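PDB 4Q34: uncharacterized protein from Parabacteroides distasonis, which is a putative esterase of the alpha/beta hydrolase family, probably hydrolysing ester bonds in substrates not yet identified. Local coordinates for residues 249-254 with 261-266. Numbering follows the deposited sequence.
Sequences NLPETD and EWTRRL
Thr263 holds OG1 anti to its carbonyl carbon (chi1 -51°), which turns the hydroxyl to the carbonyl of Pro251. Leu250 sets CG beside its own backbone N; CD1 continues the chain (chi2 178°) toward Leu266, while CD2 branches off against Trp262. The hydroxyl of Thr263 is the donor: OG1 lies 2.8 Å from Pro251 O. It meets a lone pair in the carbonyl plane, at a C=O...donor angle of 135°. Thr263 OG1 is also 3.4 Å from Pro251 CD, so the proline ring lies against the hydroxyl. Thr263 CG2 touches the bonded carbonyl, 3.4 Å from Pro251 O. A valine in place of Thr263 would probably leave Pro251 O without this donor and the loop less firmly fixed to the helix. Leu250 CD2 packs on Trp262 CB at 3.5 Å, while the indole turns from the loop and its NE1 hydrogen-bonds to Arg115 O. Leu250 CD1 reaches the next helical turn, 3.6 Å from Leu266 CD2. Leu250 crosses both side chains at about a right angle. Asp254 and Arg264 carry opposite charges but form no salt bridge, with Asp254 OD2 4.7 Å from Arg264 NH1. The guanidinium makes a cation-pi contact with Phe217. Trp262 also touches His298 and Ser176, the latter in a His-Ser-Gln-Gly sequence after strand 170-175 that suggests the nucleophile elbow. As in the alpha/beta hydrolase fold, the loop after strand 242-246 leads into a helix, 257-277, packed on parallel strands. Leu250 and Leu266 both touch His287 of strand 283-287; Leu266 also packs on Tyr246 of the neighbouring strand 242-246.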
loop_
_atom_site.group_PDB
_atom_site.type_symbol
_atom_site.label_atom_id
_atom_site.label_comp_id
_atom_site.label_asym_id
_atom_site.label_seq_id
_atom_site.Cartn_x
_atom_site.Cartn_y
_atom_site.Cartn_z
ATOM N N ASN A 249 10.744 29.069 -1.077
ATOM C CA ASN A 249 10.547 29.436 0.338
ATOM C C ASN A 249 11.606 28.834 1.264
ATOM O O ASN A 249 11.350 28.564 2.415
ATOM C CB ASN A 249 9.122 29.123 0.792
ATOM C CG ASN A 249 8.091 29.853 -0.050
ATOM O OD1 ASN A 249 7.340 29.245 -0.847
ATOM N ND2 ASN A 249 8.121 31.159 0.034
ATOM N N LEU A 250 12.831 28.767 0.759
ATOM C CA LEU A 250 13.970 28.458 1.597
ATOM C C LEU A 250 14.298 29.721 2.373
ATOM O O LEU A 250 14.632 30.701 1.768
ATOM C CB LEU A 250 15.143 28.043 0.705
ATOM C CG LEU A 250 14.903 26.767 -0.128
ATOM C CD1 LEU A 250 16.133 26.512 -1.006
ATOM C CD2 LEU A 250 14.607 25.554 0.716
ATOM N N PRO A 251 14.228 29.687 3.703
ATOM C CA PRO A 251 14.413 30.949 4.414
ATOM C C PRO A 251 15.897 31.415 4.434
ATOM O O PRO A 251 16.806 30.605 4.371
ATOM C CB PRO A 251 13.899 30.628 5.821
ATOM C CG PRO A 251 14.069 29.147 5.952
ATOM C CD PRO A 251 13.809 28.602 4.597
ATOM N N GLU A 252 16.134 32.716 4.578
ATOM C CA GLU A 252 17.497 33.269 4.560
ATOM C C GLU A 252 18.153 33.229 5.938
ATOM O O GLU A 252 19.384 33.252 6.049
ATOM C CB GLU A 252 17.467 34.713 4.069
ATOM C CG GLU A 252 17.079 34.834 2.606
ATOM C CD GLU A 252 16.921 36.281 2.197
ATOM O OE1 GLU A 252 17.961 36.979 2.106
ATOM O OE2 GLU A 252 15.761 36.716 1.992
ATOM N N THR A 253 17.330 33.180 6.981
ATOM C CA THR A 253 17.839 33.105 8.341
ATOM C C THR A 253 17.328 31.874 9.010
ATOM O O THR A 253 16.357 31.268 8.569
ATOM C CB THR A 253 17.423 34.326 9.202
ATOM O OG1 THR A 253 16.081 34.153 9.709
ATOM C CG2 THR A 253 17.518 35.589 8.392
ATOM N N ASP A 254 17.975 31.546 10.117
ATOM C CA ASP A 254 17.755 30.316 10.837
ATOM C C ASP A 254 16.773 30.425 12.004
ATOM O O ASP A 254 16.827 29.608 12.920
ATOM C CB ASP A 254 19.107 29.748 11.293
ATOM C CG ASP A 254 19.731 30.520 12.446
ATOM O OD1 ASP A 254 19.315 31.666 12.729
ATOM O OD2 ASP A 254 20.657 29.962 13.066
ATOM N N GLU A 261 16.851 24.166 7.703
ATOM C CA GLU A 261 17.609 22.984 7.348
ATOM C C GLU A 261 17.612 22.768 5.852
ATOM O O GLU A 261 18.608 22.294 5.335
ATOM C CB GLU A 261 17.064 21.752 8.043
ATOM C CG GLU A 261 17.411 21.760 9.515
ATOM C CD GLU A 261 17.169 20.432 10.221
ATOM O OE1 GLU A 261 16.567 19.507 9.619
ATOM O OE2 GLU A 261 17.601 20.328 11.388
ATOM N N TRP A 262 16.518 23.112 5.164
ATOM C CA TRP A 262 16.457 22.951 3.708
ATOM C C TRP A 262 17.378 23.945 3.005
ATOM O O TRP A 262 18.025 23.628 2.037
ATOM C CB TRP A 262 15.013 23.027 3.169
ATOM C CG TRP A 262 14.130 22.026 3.795
ATOM C CD1 TRP A 262 13.063 22.260 4.630
ATOM C CD2 TRP A 262 14.232 20.599 3.659
ATOM N NE1 TRP A 262 12.500 21.070 5.020
ATOM C CE2 TRP A 262 13.188 20.033 4.428
ATOM C CE3 TRP A 262 15.101 19.743 2.958
ATOM C CZ2 TRP A 262 13.019 18.651 4.558
ATOM C CZ3 TRP A 262 14.895 18.341 3.052
ATOM C CH2 TRP A 262 13.864 17.824 3.843
ATOM N N THR A 263 17.436 25.174 3.488
ATOM C CA THR A 263 18.435 26.101 2.983
ATOM C C THR A 263 19.852 25.592 3.095
ATOM O O THR A 263 20.636 25.755 2.162
ATOM C CB THR A 263 18.346 27.432 3.769
ATOM O OG1 THR A 263 16.976 27.853 3.759
ATOM C CG2 THR A 263 19.200 28.484 3.157
ATOM N N ARG A 264 20.193 25.050 4.263
ATOM C CA ARG A 264 21.528 24.469 4.492
ATOM C C ARG A 264 21.789 23.308 3.541
ATOM O O ARG A 264 22.925 23.149 3.052
ATOM C CB ARG A 264 21.693 23.919 5.915
ATOM C CG ARG A 264 21.241 24.839 7.039
ATOM C CD ARG A 264 21.541 24.189 8.389
ATOM N NE ARG A 264 22.755 24.743 8.944
ATOM C CZ ARG A 264 22.802 25.697 9.866
ATOM N NH1 ARG A 264 21.691 26.194 10.404
ATOM N NH2 ARG A 264 23.975 26.146 10.265
ATOM N N ARG A 265 20.745 22.524 3.266
ATOM C CA ARG A 265 20.869 21.358 2.378
ATOM C C ARG A 265 21.142 21.762 0.931
ATOM O O ARG A 265 21.995 21.165 0.273
ATOM C CB ARG A 265 19.649 20.452 2.502
ATOM C CG ARG A 265 19.789 19.649 3.784
ATOM C CD ARG A 265 18.482 19.019 4.185
ATOM N NE ARG A 265 18.746 18.131 5.300
ATOM C CZ ARG A 265 17.809 17.576 6.035
ATOM N NH1 ARG A 265 16.527 17.834 5.821
ATOM N NH2 ARG A 265 18.189 16.761 7.008
ATOM N N LEU A 266 20.466 22.811 0.450
ATOM C CA LEU A 266 20.743 23.331 -0.878
ATOM C C LEU A 266 22.216 23.701 -0.986
ATOM O O LEU A 266 22.897 23.259 -1.910
ATOM C CB LEU A 266 19.836 24.516 -1.221
ATOM C CG LEU A 266 20.125 25.183 -2.564
ATOM C CD1 LEU A 266 20.117 24.196 -3.701
ATOM C CD2 LEU A 266 19.176 26.353 -2.831
#